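Local coordinates for protein 2-c-methyl-d-erythritol 2,4-cyclodiphosphate synthase (Plasmodium falciparum, PDB 4C81) that catalyses the cyclisation of a CDP-linked methylerythritol phosphate to 2-C-methyl-D-erythritol 2,4-cyclodiphosphate with release of CMP, a step of isoprenoid biosynthesis, at residues Lys42-Gly47 / Lys169-Phe174; Ile64-Ile69 / Ser142-Ile147; Ser72-Gly75 / Asp81-Thr84; Leu107-Lys112 / Ile177-Lys182; Asn132-Ile137 / Ser153-Thr158. The protein carries 1 engineered substitution. All blocks are in the same frame, centred on the assembly; numbering follows the deposited sequence.

The five contacts show how one apolar framework carries metal and nucleotide sites to subunit borders. Contacts 1, 2 and 5 meet in the interior: Leu46 CD1 of contact 1 lies 3.4 Å from Ile64 CG1 of contact 2, and Ile65 CD1 of contact 2 lies 3.9 Å from Ile137 CD1 of contact 5. Helix 64-77 then links contact 2, with the zinc ligand His67, to contact 3, whose Asp81 grips the CDP ribose. Contact 4, its centre about 14 Å from that of contact 3, continues the core through Ile73 and Ile109. Contacts 3 and 5, about 23 Å apart between centres, supply complementary halves of CDP pockets, each completed by a neighbouring subunit.

Contact 1 (Lys42-Gly47 / Lys169-Phe174); sequences KTLTLG and KAIECF. With ZN (zinc ion), chain C.
Ile171 and Leu44 reach for each other tip to tip, and the path of the isoleucine shows how a single long branch can bridge two strands whose nearest CA atoms, those of Leu46 and Cys173, are 10.2 Å apart. At its base, CB lies 3.9 Å from Ile64 CD1 of helix 64-77. CG2 branches off beside the backbone N and stays clear of Leu44. CG1 stands between the backbone N and the carbonyl carbon (chi1 54°) and passes the same helix, 3.7 Å from Ile64 CD1. Beyond it the chain is extended (chi2 173°), which carries CD1 straight to strand 43-46. There the methyl finds both prongs of the Leu44 fork, CD2 at 3.7 Å and CD1 at 4.0 Å, while Leu46 CD1 adds a looser touch at 4.3 Å. All three residues are buried, and the joint is wholly apolar, with Ala125 and Pro128 among its neighbours. The next residue along strand 170-181 turns to the other face of the sheet: Glu172 places OE1 2.4 Å from a zinc ion that His159 of a second subunit also binds, and the hydroxyl of Tyr14 is hydrogen-bonded to the same oxygen. Alternation of buried side chains between two faces is typical of a strand in an alpha/beta fold; the shared zinc is a feature of this IspF trimer.

Contact 2 (Ile64-Ile69 / Ser142-Ile147); sequences IIYHSI and STVLNI. With ZN (zinc ion), chain B.
Tyr66 begins the meeting of the two helices by laying its hydroxyl end across Val144 at about a right angle, OH to CG2 3.8 Å; since Val144 has two conformers, this touch is secure for one of them alone. One residue on, His67 faces elsewhere and serves the metal site: ND1 binds zinc at 2.1 Å alongside Asp15, His17 and a water, and this bond together with the hydrogen bond between NE2 and Ser98 OG holds the ring. Ser68 turns to strand 170-181, against Cys173 and Ala175, while its OG lies 2.9 Å from Ile64 O and 3.1 Å from Ile65 O. Ile69 then returns to the contact. With CG1 beside the backbone N (chi1 -72°), its CG2 branch is left to meet Leu145 CD1 at 4.0 Å, the two side chains crossing obliquely. Just beyond Leu145 the partner helix closes: Asn146 takes a positive phi and Ile147 N bonds back to Ser142 O at 3.1 Å, in the manner of a Schellman motif. Leu102 of helix 97-111 packs on Tyr66, Ile69 and Val144 together, while Ile121 and Ile116 of strand 114-124 lie against Ile69 and Leu145, so that three helices and the sheet converge here.

Contact 3 (Ser72-Gly75 / Asp81-Thr84); sequences SILG and DIGT. With CDP (cytidine-5'-diphosphate), chain D.
The ribose end of the CDP pocket is backed by helix 64-77, where Leu74 presses CD1 against the start of helix 82-85. That methyl lies 3.5 Å from Ile82 N and 3.8 Å from Ile82 CG1, resting on the peptide link between Asp81 and Ile82; both Leu74 and Asp81 have a second conformer, so the details hold for one copy of each. Ile82 N itself is hydrogen-bonded to Asp71. On the pocket side, Asp81 occupies the N-cap position. Its CG stands between the backbone N and the carbonyl carbon (chi1 62°), which turns the carboxylate back over the first helical turn. OD1 accepts from Thr84 N at 3.1 Å, from well above the carboxylate plane, and also from both ribose hydroxyls, CDP O2' at 2.7 Å and O3' at 2.8 Å. OD2 takes the Thr84 OG1 proton at 2.9 Å and forms a salt bridge with Arg134 of a second subunit. Gly83, bare of a side chain, brings CA to 3.4 Å from CDP O3'. A helix-capping aspartate that clasps a ribose diol, with Thr158, Ala125, Ser131 and Ile130 of the second subunit hydrogen-bonded to the same nucleotide, marks this as the intersubunit active site of the IspF trimer.

Contact 4 (Leu107-Lys112 / Ile177-Lys182); sequences LLIYKK and ILLIPK
The closing turn of helix 97-111 packs on the far end of strand 170-181, a helix-on-sheet layer in which Ile109 meets Leu179 and Tyr110 meets Lys182. The inner pair is apolar. Ile109 CD1 touches Leu179 CD2 at 4.0 Å, the two side chains crossing at about a right angle, and Tyr114 of the adjoining strand packs against both. Ile73 and Leu77 of helix 64-77 extend this buried patch, one lying on Ile109 and the other on Leu179. The outer pair lies nearer the surface. Tyr110 swings its ring out with CG opposite the backbone N (chi1 -173°), while Lys182, extended beyond CG, stretches from just past the strand to bring NZ obliquely to the ring. The amine is 3.1 Å from Tyr110 CE1 and 3.2 Å from CD1, an approach so unusually close that its detail is doubtful. Tyr110 also touches a crystal neighbour, and its position may owe something to the lattice. The chemistry thus divides in two: dispersion and the exclusion of water would hold the Ile109-Leu179 end, whereas the Lys182 amine may gain at most a weak attraction from an aromatic ring that solvent can reach.

Contact 5 (Asn132-Ile137 / Ser153-Thr158); sequences NIRKNI and SVKGKT. With CDP (cytidine-5'-diphosphate), chain E.
Two torsions of Arg134 bring it onto Val154: chi1 of 171° sends CG out trans to the backbone N, and a bend at chi3 (-93°) folds the guanidinium back toward the strand. The setting is a beta-alpha-beta crossover, in which helix 130-145 connects the neighbouring parallel strands 114-124 and 152-157; residues 132-137 of the helix run roughly antiparallel to residues 153-157 of the strand, at 154°. Arg134 CG slides past Val154 CG1 at 3.7 Å, and Ile137 CG2 reaches that same methyl at 4.2 Å. The guanidinium straddles one carbonyl: NE at 3.0 Å and NH2 at 2.9 Å both donate to Val154 O, each bond bent and weak. Water 2 shares the work, accepting from Arg134 NE and from Val154 N, so the NE proton is divided between two acceptors. The strongest partner of the arginine lies across the interface: Asp81 of a neighbouring subunit pairs with NH2 in a salt bridge, and Thr84 of that subunit is hydrogen-bonded to NH1. Lys155, on the other face, pairs with Asp120. At the strand end the nucleotide is met directly: the alpha-phosphate oxygen O2A of CDP receives Thr158 N at 2.7 Å and Thr158 OG1 at 2.6 Å.

Contact 1 (Lys42-Gly47 / Lys169-Phe174)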
# COMPACT_ATOMS: atom_id res chain seq x y z
N LYS A 42 10.72 16.96 20.32
CA LYS A 42 10.56 15.75 21.12
C LYS A 42 11.32 14.58 20.48
O LYS A 42 11.42 14.50 19.26
CB LYS A 42 9.08 15.40 21.25
CG LYS A 42 8.76 14.41 22.37
CD LYS A 42 7.38 13.77 22.22
CE LYS A 42 6.25 14.79 22.32
NZ LYS A 42 5.98 15.47 21.02
N THR A 43 11.84 13.68 21.32
CA THR A 43 12.53 12.49 20.84
C THR A 43 11.57 11.52 20.14
O THR A 43 10.49 11.23 20.66
CB THR A 43 13.26 11.75 22.01
OG1 THR A 43 13.91 10.58 21.51
CG2 THR A 43 12.27 11.34 23.10
N LEU A 44 11.96 11.04 18.96
CA LEU A 44 11.14 10.09 18.19
C LEU A 44 10.97 8.75 18.91
O LEU A 44 11.92 8.21 19.48
CB LEU A 44 11.76 9.84 16.81
CG LEU A 44 11.11 8.77 15.92
CD1 LEU A 44 9.71 9.19 15.49
CD2 LEU A 44 11.99 8.48 14.70
N THR A 45 9.74 8.23 18.86
CA THR A 45 9.44 6.87 19.29
C THR A 45 8.93 6.12 18.07
O THR A 45 8.10 6.64 17.33
CB THR A 45 8.36 6.85 20.39
OG1 THR A 45 8.76 7.69 21.47
CG2 THR A 45 8.14 5.43 20.90
N LEU A 46 9.43 4.91 17.88
CA LEU A 46 9.10 4.11 16.70
C LEU A 46 8.83 2.66 17.12
O LEU A 46 9.73 1.95 17.58
CB LEU A 46 10.25 4.19 15.69
CG LEU A 46 9.99 3.83 14.23
CD1 LEU A 46 8.89 4.70 13.63
CD2 LEU A 46 11.27 3.98 13.42
N GLY A 47 7.57 2.23 16.98
CA GLY A 47 7.14 0.92 17.46
C GLY A 47 7.39 0.76 18.95
O GLY A 47 7.75 -0.33 19.40
N LYS A 169 13.49 14.78 5.99
CA LYS A 169 12.51 15.75 6.47
C LYS A 169 11.32 15.05 7.10
O LYS A 169 10.58 15.65 7.88
CB LYS A 169 12.05 16.66 5.33
CG LYS A 169 13.14 17.56 4.76
CD LYS A 169 12.65 18.38 3.57
CE LYS A 169 11.75 19.52 4.01
NZ LYS A 169 11.36 20.40 2.87
N ALA A 170 11.12 13.77 6.75
CA ALA A 170 10.00 13.00 7.27
C ALA A 170 10.28 11.50 7.20
O ALA A 170 11.23 11.06 6.54
CB ALA A 170 8.73 13.33 6.49
N ILE A 171 9.46 10.73 7.91
CA ILE A 171 9.45 9.27 7.82
C ILE A 171 8.00 8.81 7.67
O ILE A 171 7.08 9.47 8.15
CB ILE A 171 10.09 8.59 9.05
CG1 ILE A 171 9.44 9.07 10.36
CG2 ILE A 171 11.60 8.87 9.08
CD1 ILE A 171 9.91 8.33 11.59
N GLU A 172 7.79 7.68 6.99
CA GLU A 172 6.43 7.19 6.79
C GLU A 172 6.32 5.69 6.94
O GLU A 172 7.31 4.96 6.91
CB GLU A 172 5.83 7.70 5.46
CG GLU A 172 6.43 7.17 4.18
CD GLU A 172 5.78 7.80 2.93
OE1 GLU A 172 5.24 8.92 3.04
OE2 GLU A 172 5.82 7.16 1.86
N CYS A 173 5.08 5.24 7.16
CA CYS A 173 4.80 3.84 7.44
C CYS A 173 3.52 3.41 6.73
O CYS A 173 2.54 4.16 6.73
CB CYS A 173 4.64 3.62 8.96
SG CYS A 173 4.55 1.87 9.43
N PHE A 174 3.56 2.23 6.13
CA PHE A 174 2.37 1.53 5.65
C PHE A 174 2.22 0.25 6.46
O PHE A 174 3.13 -0.57 6.49
CB PHE A 174 2.51 1.17 4.17
CG PHE A 174 2.43 2.35 3.26
CD1 PHE A 174 3.56 3.13 3.03
CD2 PHE A 174 1.24 2.69 2.63
CE1 PHE A 174 3.50 4.23 2.18
CE2 PHE A 174 1.18 3.78 1.78
CZ PHE A 174 2.30 4.55 1.56
ZN ZN C . 4.92 10.51 1.34

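Contact 2 (Ile64-Ile69 / Ser142-Ile147)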
# COMPACT_ATOMS: atom_id res chain seq x y z
N ILE A 64 4.95 6.57 13.94
CA ILE A 64 4.29 6.18 12.69
C ILE A 64 3.87 4.71 12.66
O ILE A 64 2.88 4.36 12.02
CB ILE A 64 5.15 6.51 11.43
CG1 ILE A 64 6.55 5.90 11.53
CG2 ILE A 64 5.22 8.03 11.21
CD1 ILE A 64 7.38 6.04 10.27
N ILE A 65 4.63 3.85 13.34
CA ILE A 65 4.32 2.42 13.36
C ILE A 65 3.04 2.15 14.16
O ILE A 65 2.09 1.55 13.65
CB ILE A 65 5.50 1.58 13.90
CG1 ILE A 65 6.69 1.65 12.94
CG2 ILE A 65 5.09 0.14 14.11
CD1 ILE A 65 7.89 0.85 13.39
N TYR A 66 3.01 2.60 15.41
CA TYR A 66 1.82 2.41 16.24
C TYR A 66 0.58 3.07 15.63
O TYR A 66 -0.50 2.48 15.64
CB TYR A 66 2.04 2.93 17.67
CG TYR A 66 2.79 1.99 18.61
CD1 TYR A 66 3.14 0.69 18.24
CD2 TYR A 66 3.12 2.41 19.90
CE1 TYR A 66 3.82 -0.15 19.12
CE2 TYR A 66 3.79 1.58 20.78
CZ TYR A 66 4.14 0.30 20.38
OH TYR A 66 4.80 -0.53 21.25
N HIS A 67 0.74 4.29 15.11
CA HIS A 67 -0.39 5.02 14.54
C HIS A 67 -0.92 4.32 13.28
O HIS A 67 -2.13 4.15 13.13
CB HIS A 67 -0.02 6.47 14.22
CG HIS A 67 0.45 7.25 15.41
ND1 HIS A 67 1.01 8.51 15.30
CD2 HIS A 67 0.48 6.93 16.73
CE1 HIS A 67 1.35 8.94 16.51
NE2 HIS A 67 1.04 8.00 17.39
N SER A 68 -0.02 3.90 12.39
CA SER A 68 -0.45 3.21 11.17
C SER A 68 -1.08 1.85 11.47
O SER A 68 -2.04 1.46 10.81
CB SER A 68 0.71 3.06 10.18
OG SER A 68 1.67 2.14 10.66
N ILE A 69 -0.56 1.14 12.47
CA ILE A 69 -1.17 -0.12 12.91
C ILE A 69 -2.61 0.11 13.39
O ILE A 69 -3.52 -0.61 12.99
CB ILE A 69 -0.34 -0.81 14.02
CG1 ILE A 69 0.94 -1.40 13.43
CG2 ILE A 69 -1.15 -1.92 14.69
CD1 ILE A 69 1.97 -1.78 14.47
N SER A 142 3.69 -7.20 19.73
CA SER A 142 3.10 -8.45 20.22
C SER A 142 2.47 -8.25 21.60
O SER A 142 1.40 -8.79 21.88
CB SER A 142 4.16 -9.56 20.28
OG SER A 142 5.23 -9.22 21.14
N THR A 143 3.13 -7.47 22.45
CA THR A 143 2.65 -7.21 23.80
C THR A 143 1.38 -6.35 23.82
O THR A 143 0.41 -6.68 24.51
CB THR A 143 3.74 -6.51 24.65
OG1 THR A 143 4.91 -7.33 24.71
CG2 THR A 143 3.23 -6.24 26.07
N VAL A 144 1.39 -5.26 23.05
CA VAL A 144 0.29 -4.29 23.06
C VAL A 144 -0.95 -4.82 22.34
O VAL A 144 -2.07 -4.42 22.67
CB VAL A 144 0.72 -2.94 22.45
CG1 VAL A 144 -0.38 -1.90 22.64
CG2 VAL A 144 2.01 -2.44 23.08
N LEU A 145 -0.76 -5.70 21.36
CA LEU A 145 -1.88 -6.29 20.62
C LEU A 145 -2.28 -7.67 21.15
O LEU A 145 -3.32 -8.21 20.76
CB LEU A 145 -1.57 -6.37 19.12
CG LEU A 145 -1.51 -5.04 18.37
CD1 LEU A 145 -1.18 -5.27 16.90
CD2 LEU A 145 -2.81 -4.27 18.51
N ASN A 146 -1.46 -8.24 22.03
CA ASN A 146 -1.67 -9.57 22.59
C ASN A 146 -1.71 -10.65 21.49
O ASN A 146 -2.62 -11.48 21.45
CB ASN A 146 -2.95 -9.60 23.45
CG ASN A 146 -3.02 -10.81 24.37
OD1 ASN A 146 -2.01 -11.48 24.63
ND2 ASN A 146 -4.21 -11.09 24.88
N ILE A 147 -0.72 -10.61 20.61
CA ILE A 147 -0.56 -11.62 19.56
C ILE A 147 0.86 -12.18 19.60
O ILE A 147 1.72 -11.66 20.31
CB ILE A 147 -0.87 -11.06 18.14
CG1 ILE A 147 0.08 -9.90 17.78
CG2 ILE A 147 -2.32 -10.60 18.06
CD1 ILE A 147 -0.16 -9.32 16.39
ZN ZN B . 1.02 9.66 13.60
O HOH W 1 -0.74 10.07 13.36

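Contact 3 (Ser72-Gly75 / Asp81-Thr84)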
# COMPACT_ATOMS: atom_id res chain seq x y z
N SER A 72 -4.85 0.83 10.49
CA SER A 72 -5.04 -0.37 9.68
C SER A 72 -6.17 -1.22 10.27
O SER A 72 -7.01 -1.74 9.54
CB SER A 72 -3.75 -1.19 9.53
OG SER A 72 -3.49 -2.02 10.66
N ILE A 73 -6.18 -1.35 11.59
CA ILE A 73 -7.23 -2.08 12.31
C ILE A 73 -8.59 -1.39 12.16
O ILE A 73 -9.59 -2.04 11.83
CB ILE A 73 -6.87 -2.23 13.81
CG1 ILE A 73 -5.67 -3.17 13.96
CG2 ILE A 73 -8.06 -2.77 14.60
CD1 ILE A 73 -5.05 -3.15 15.34
N LEU A 74 -8.64 -0.08 12.41
CA LEU A 74 -9.87 0.69 12.25
C LEU A 74 -10.36 0.61 10.81
O LEU A 74 -11.55 0.39 10.56
CB LEU A 74 -9.65 2.16 12.64
CG LEU A 74 -9.39 2.40 14.13
CD1 LEU A 74 -9.12 3.87 14.40
CD2 LEU A 74 -10.57 1.91 14.95
N GLY A 75 -9.43 0.77 9.87
CA GLY A 75 -9.76 0.69 8.46
C GLY A 75 -10.36 -0.65 8.07
O GLY A 75 -11.36 -0.72 7.35
N ASP A 81 -11.46 6.67 11.82
CA ASP A 81 -10.03 6.69 12.17
C ASP A 81 -9.79 7.41 13.50
O ASP A 81 -10.69 8.05 14.04
CB ASP A 81 -9.22 7.34 11.04
CG ASP A 81 -9.59 8.80 10.81
OD1 ASP A 81 -9.01 9.68 11.48
OD2 ASP A 81 -10.47 9.05 9.96
N ILE A 82 -8.56 7.30 14.01
CA ILE A 82 -8.20 7.90 15.31
C ILE A 82 -8.42 9.41 15.35
O ILE A 82 -8.94 9.94 16.34
CB ILE A 82 -6.73 7.58 15.69
CG1 ILE A 82 -6.60 6.12 16.11
CG2 ILE A 82 -6.26 8.49 16.83
CD1 ILE A 82 -7.41 5.74 17.35
N GLY A 83 -8.06 10.10 14.27
CA GLY A 83 -8.30 11.54 14.17
C GLY A 83 -9.76 11.93 14.29
O GLY A 83 -10.09 12.97 14.85
N THR A 84 -10.65 11.08 13.76
CA THR A 84 -12.09 11.33 13.81
C THR A 84 -12.68 10.91 15.15
O THR A 84 -13.50 11.63 15.72
CB THR A 84 -12.84 10.57 12.69
OG1 THR A 84 -12.26 10.88 11.42
CG2 THR A 84 -14.32 10.93 12.68
O3B CDP D . -0.98 14.83 12.36
PB CDP D . -2.04 13.61 12.34
O1B CDP D . -1.14 12.30 12.49
O2B CDP D . -3.05 13.69 13.43
O3A CDP D . -2.67 13.51 10.85
PA CDP D . -3.20 14.77 10.00
O1A CDP D . -2.79 16.06 10.61
O2A CDP D . -2.85 14.51 8.59
O5' CDP D . -4.80 14.64 10.13
C5' CDP D . -5.43 14.26 11.36
C4' CDP D . -6.86 13.79 11.09
O4' CDP D . -7.49 14.78 10.24
C3' CDP D . -6.88 12.51 10.27
O3' CDP D . -6.81 11.36 11.12
C2' CDP D . -8.25 12.60 9.60
O2' CDP D . -9.27 12.16 10.51
C1' CDP D . -8.42 14.10 9.34
N1 CDP D . -8.14 14.38 7.90
C2 CDP D . -9.09 14.00 6.93
O2 CDP D . -10.14 13.45 7.27
N3 CDP D . -8.84 14.25 5.58
C4 CDP D . -7.66 14.87 5.17
N4 CDP D . -7.46 15.09 3.87
C5 CDP D . -6.71 15.25 6.11
C6 CDP D . -6.95 15.01 7.47

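Contact 4 (Leu107-Lys112 / Ile177-Lys182)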
# COMPACT_ATOMS: atom_id res chain seq x y z
N LEU A 107 -9.14 -3.93 21.79
CA LEU A 107 -10.45 -4.23 22.36
C LEU A 107 -11.58 -4.15 21.33
O LEU A 107 -12.58 -4.85 21.45
CB LEU A 107 -10.75 -3.32 23.56
CG LEU A 107 -9.83 -3.56 24.76
CD1 LEU A 107 -9.92 -2.43 25.77
CD2 LEU A 107 -10.14 -4.90 25.42
N LEU A 108 -11.41 -3.29 20.32
CA LEU A 108 -12.36 -3.18 19.22
C LEU A 108 -12.40 -4.48 18.40
O LEU A 108 -13.47 -4.96 18.04
CB LEU A 108 -12.00 -2.00 18.31
CG LEU A 108 -12.81 -1.83 17.02
CD1 LEU A 108 -14.25 -1.44 17.32
CD2 LEU A 108 -12.15 -0.78 16.13
N ILE A 109 -11.22 -5.02 18.09
CA ILE A 109 -11.10 -6.29 17.38
C ILE A 109 -11.82 -7.39 18.15
O ILE A 109 -12.56 -8.19 17.57
CB ILE A 109 -9.62 -6.69 17.17
CG1 ILE A 109 -8.95 -5.77 16.15
CG2 ILE A 109 -9.50 -8.13 16.70
CD1 ILE A 109 -7.43 -5.94 16.08
N TYR A 110 -11.60 -7.41 19.46
CA TYR A 110 -12.20 -8.41 20.33
C TYR A 110 -13.72 -8.30 20.38
O TYR A 110 -14.42 -9.30 20.23
CB TYR A 110 -11.63 -8.31 21.75
CG TYR A 110 -12.09 -9.44 22.65
CD1 TYR A 110 -11.37 -10.63 22.72
CD2 TYR A 110 -13.24 -9.32 23.41
CE1 TYR A 110 -11.79 -11.67 23.54
CE2 TYR A 110 -13.67 -10.36 24.23
CZ TYR A 110 -12.94 -11.53 24.29
OH TYR A 110 -13.36 -12.56 25.10
N LYS A 111 -14.23 -7.09 20.58
CA LYS A 111 -15.69 -6.90 20.70
C LYS A 111 -16.42 -7.11 19.37
O LYS A 111 -17.63 -7.35 19.37
CB LYS A 111 -16.03 -5.54 21.32
CG LYS A 111 -16.02 -4.34 20.38
CD LYS A 111 -16.07 -3.04 21.18
CE LYS A 111 -16.37 -1.85 20.29
NZ LYS A 111 -16.01 -0.56 20.94
N LYS A 112 -15.70 -7.04 18.25
CA LYS A 112 -16.29 -7.33 16.93
C LYS A 112 -16.12 -8.81 16.53
O LYS A 112 -16.45 -9.18 15.40
CB LYS A 112 -15.68 -6.41 15.87
CG LYS A 112 -15.96 -4.92 16.09
CD LYS A 112 -17.40 -4.53 15.76
CE LYS A 112 -17.61 -4.34 14.27
NZ LYS A 112 -16.90 -3.14 13.74
N ILE A 177 -2.79 -5.35 7.29
CA ILE A 177 -3.29 -6.33 8.25
C ILE A 177 -4.46 -7.13 7.70
O ILE A 177 -5.20 -6.66 6.84
CB ILE A 177 -3.69 -5.61 9.56
CG1 ILE A 177 -3.76 -6.59 10.73
CG2 ILE A 177 -5.00 -4.83 9.38
CD1 ILE A 177 -3.83 -5.91 12.06
N LEU A 178 -4.59 -8.37 8.18
CA LEU A 178 -5.78 -9.17 7.96
C LEU A 178 -6.43 -9.44 9.31
O LEU A 178 -5.73 -9.77 10.27
CB LEU A 178 -5.44 -10.51 7.31
CG LEU A 178 -5.02 -10.47 5.84
CD1 LEU A 178 -4.57 -11.86 5.42
CD2 LEU A 178 -6.13 -9.96 4.93
N LEU A 179 -7.74 -9.27 9.37
CA LEU A 179 -8.52 -9.69 10.52
C LEU A 179 -9.35 -10.91 10.14
O LEU A 179 -10.04 -10.92 9.12
CB LEU A 179 -9.44 -8.57 11.00
CG LEU A 179 -8.75 -7.24 11.33
CD1 LEU A 179 -9.78 -6.23 11.77
CD2 LEU A 179 -7.67 -7.40 12.39
N ILE A 180 -9.27 -11.95 10.98
CA ILE A 180 -9.93 -13.22 10.73
C ILE A 180 -11.09 -13.41 11.72
O ILE A 180 -10.89 -13.26 12.93
CB ILE A 180 -8.95 -14.40 10.92
CG1 ILE A 180 -7.63 -14.15 10.17
CG2 ILE A 180 -9.58 -15.71 10.46
CD1 ILE A 180 -7.80 -13.91 8.68
N PRO A 181 -12.29 -13.73 11.22
CA PRO A 181 -13.40 -13.93 12.16
C PRO A 181 -13.14 -15.09 13.12
O PRO A 181 -12.54 -16.09 12.74
CB PRO A 181 -14.59 -14.24 11.25
CG PRO A 181 -14.02 -14.69 9.98
CD PRO A 181 -12.70 -13.99 9.83
N LYS A 182 -13.58 -14.93 14.37
CA LYS A 182 -13.51 -16.01 15.35
C LYS A 182 -14.51 -17.10 14.97
O LYS A 182 -15.58 -16.81 14.43
CB LYS A 182 -13.81 -15.49 16.76
CG LYS A 182 -12.67 -14.69 17.37
CD LYS A 182 -13.05 -14.13 18.73
CE LYS A 182 -11.83 -13.60 19.46
NZ LYS A 182 -12.17 -13.12 20.83

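Contact 5 (Asn132-Ile137 / Ser153-Thr158)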
# COMPACT_ATOMS: atom_id res chain seq x y z
N ASN A 132 18.06 -2.96 13.05
CA ASN A 132 18.75 -2.92 14.35
C ASN A 132 17.80 -2.91 15.55
O ASN A 132 18.21 -3.25 16.66
CB ASN A 132 19.69 -1.71 14.44
CG ASN A 132 20.86 -1.78 13.47
OD1 ASN A 132 21.48 -0.76 13.15
ND2 ASN A 132 21.18 -2.99 13.00
N ILE A 133 16.55 -2.49 15.33
CA ILE A 133 15.56 -2.41 16.41
C ILE A 133 14.33 -3.29 16.16
O ILE A 133 13.35 -3.23 16.92
CB ILE A 133 15.14 -0.94 16.69
CG1 ILE A 133 14.56 -0.26 15.44
CG2 ILE A 133 16.33 -0.14 17.21
CD1 ILE A 133 13.98 1.12 15.69
N ARG A 134 14.39 -4.14 15.12
CA ARG A 134 13.28 -5.00 14.71
C ARG A 134 12.74 -5.86 15.85
O ARG A 134 11.54 -5.90 16.09
CB ARG A 134 13.69 -5.90 13.54
CG ARG A 134 12.66 -6.97 13.19
CD ARG A 134 13.15 -7.94 12.14
NE ARG A 134 12.76 -7.53 10.79
CZ ARG A 134 13.60 -7.16 9.81
NH1 ARG A 134 14.92 -7.14 9.99
NH2 ARG A 134 13.10 -6.82 8.63
N LYS A 135 13.65 -6.55 16.54
CA LYS A 135 13.26 -7.47 17.62
C LYS A 135 12.46 -6.76 18.71
O LYS A 135 11.44 -7.28 19.17
CB LYS A 135 14.50 -8.13 18.24
CG LYS A 135 15.16 -9.17 17.35
N ASN A 136 12.92 -5.57 19.09
CA ASN A 136 12.25 -4.76 20.11
C ASN A 136 10.88 -4.29 19.64
O ASN A 136 9.90 -4.35 20.39
CB ASN A 136 13.13 -3.54 20.45
CG ASN A 136 12.78 -2.91 21.80
OD1 ASN A 136 11.71 -3.14 22.36
ND2 ASN A 136 13.70 -2.10 22.31
N ILE A 137 10.80 -3.81 18.40
CA ILE A 137 9.53 -3.35 17.83
C ILE A 137 8.52 -4.49 17.80
O ILE A 137 7.37 -4.34 18.24
CB ILE A 137 9.71 -2.78 16.41
CG1 ILE A 137 10.48 -1.46 16.46
CG2 ILE A 137 8.35 -2.56 15.74
CD1 ILE A 137 10.91 -0.96 15.09
N SER A 153 5.47 -8.68 11.02
CA SER A 153 6.63 -8.35 10.21
C SER A 153 6.81 -6.84 10.22
O SER A 153 5.84 -6.10 10.08
CB SER A 153 6.44 -8.82 8.77
OG SER A 153 7.42 -8.26 7.91
N VAL A 154 8.06 -6.40 10.40
CA VAL A 154 8.42 -4.99 10.25
C VAL A 154 9.71 -4.89 9.44
O VAL A 154 10.70 -5.58 9.73
CB VAL A 154 8.56 -4.27 11.61
CG1 VAL A 154 9.67 -4.88 12.45
CG2 VAL A 154 8.79 -2.78 11.39
N LYS A 155 9.67 -4.05 8.40
CA LYS A 155 10.78 -3.90 7.45
C LYS A 155 10.98 -2.42 7.18
O LYS A 155 10.01 -1.65 7.17
CB LYS A 155 10.46 -4.62 6.13
CG LYS A 155 9.67 -5.93 6.28
CD LYS A 155 9.60 -6.71 4.96
CE LYS A 155 8.69 -6.06 3.93
NZ LYS A 155 7.26 -6.02 4.32
N GLY A 156 12.23 -2.03 6.92
CA GLY A 156 12.57 -0.66 6.57
C GLY A 156 13.23 -0.57 5.21
O GLY A 156 13.96 -1.47 4.80
N LYS A 157 12.94 0.52 4.50
CA LYS A 157 13.55 0.83 3.21
C LYS A 157 13.87 2.32 3.17
O LYS A 157 13.07 3.13 3.63
CB LYS A 157 12.59 0.51 2.06
CG LYS A 157 12.28 -0.97 1.89
CD LYS A 157 13.43 -1.72 1.23
CE LYS A 157 13.54 -1.40 -0.25
NZ LYS A 157 14.38 -2.39 -0.98
N THR A 158 15.04 2.68 2.63
CA THR A 158 15.35 4.09 2.40
C THR A 158 14.56 4.61 1.20
O THR A 158 13.88 3.84 0.52
CB THR A 158 16.85 4.34 2.13
OG1 THR A 158 17.21 3.86 0.83
CG2 THR A 158 17.72 3.68 3.19
O3B CDP E . 19.23 -0.21 -1.94
PB CDP E . 18.39 -1.39 -1.22
O1B CDP E . 17.31 -1.83 -2.31
O2B CDP E . 19.24 -2.53 -0.81
O3A CDP E . 17.52 -0.74 -0.02
PA CDP E . 18.09 0.33 1.05
O1A CDP E . 19.42 0.84 0.65
O2A CDP E . 17.00 1.29 1.32
O5' CDP E . 18.27 -0.57 2.36
C5' CDP E . 18.78 -1.91 2.31
C4' CDP E . 18.45 -2.66 3.60
O4' CDP E . 18.82 -1.80 4.71
C3' CDP E . 16.94 -2.85 3.75
O3' CDP E . 16.52 -4.06 3.10
C2' CDP E . 16.80 -2.98 5.26
O2' CDP E . 17.13 -4.31 5.68
C1' CDP E . 17.87 -2.01 5.80
N1 CDP E . 17.20 -0.75 6.24
C2 CDP E . 16.46 -0.76 7.44
O2 CDP E . 16.36 -1.78 8.11
N3 CDP E . 15.83 0.41 7.86
C4 CDP E . 15.91 1.59 7.12
N4 CDP E . 15.29 2.68 7.57
C5 CDP E . 16.65 1.61 5.94
C6 CDP E . 17.29 0.45 5.50
O HOH W 2 10.14 -8.62 10.46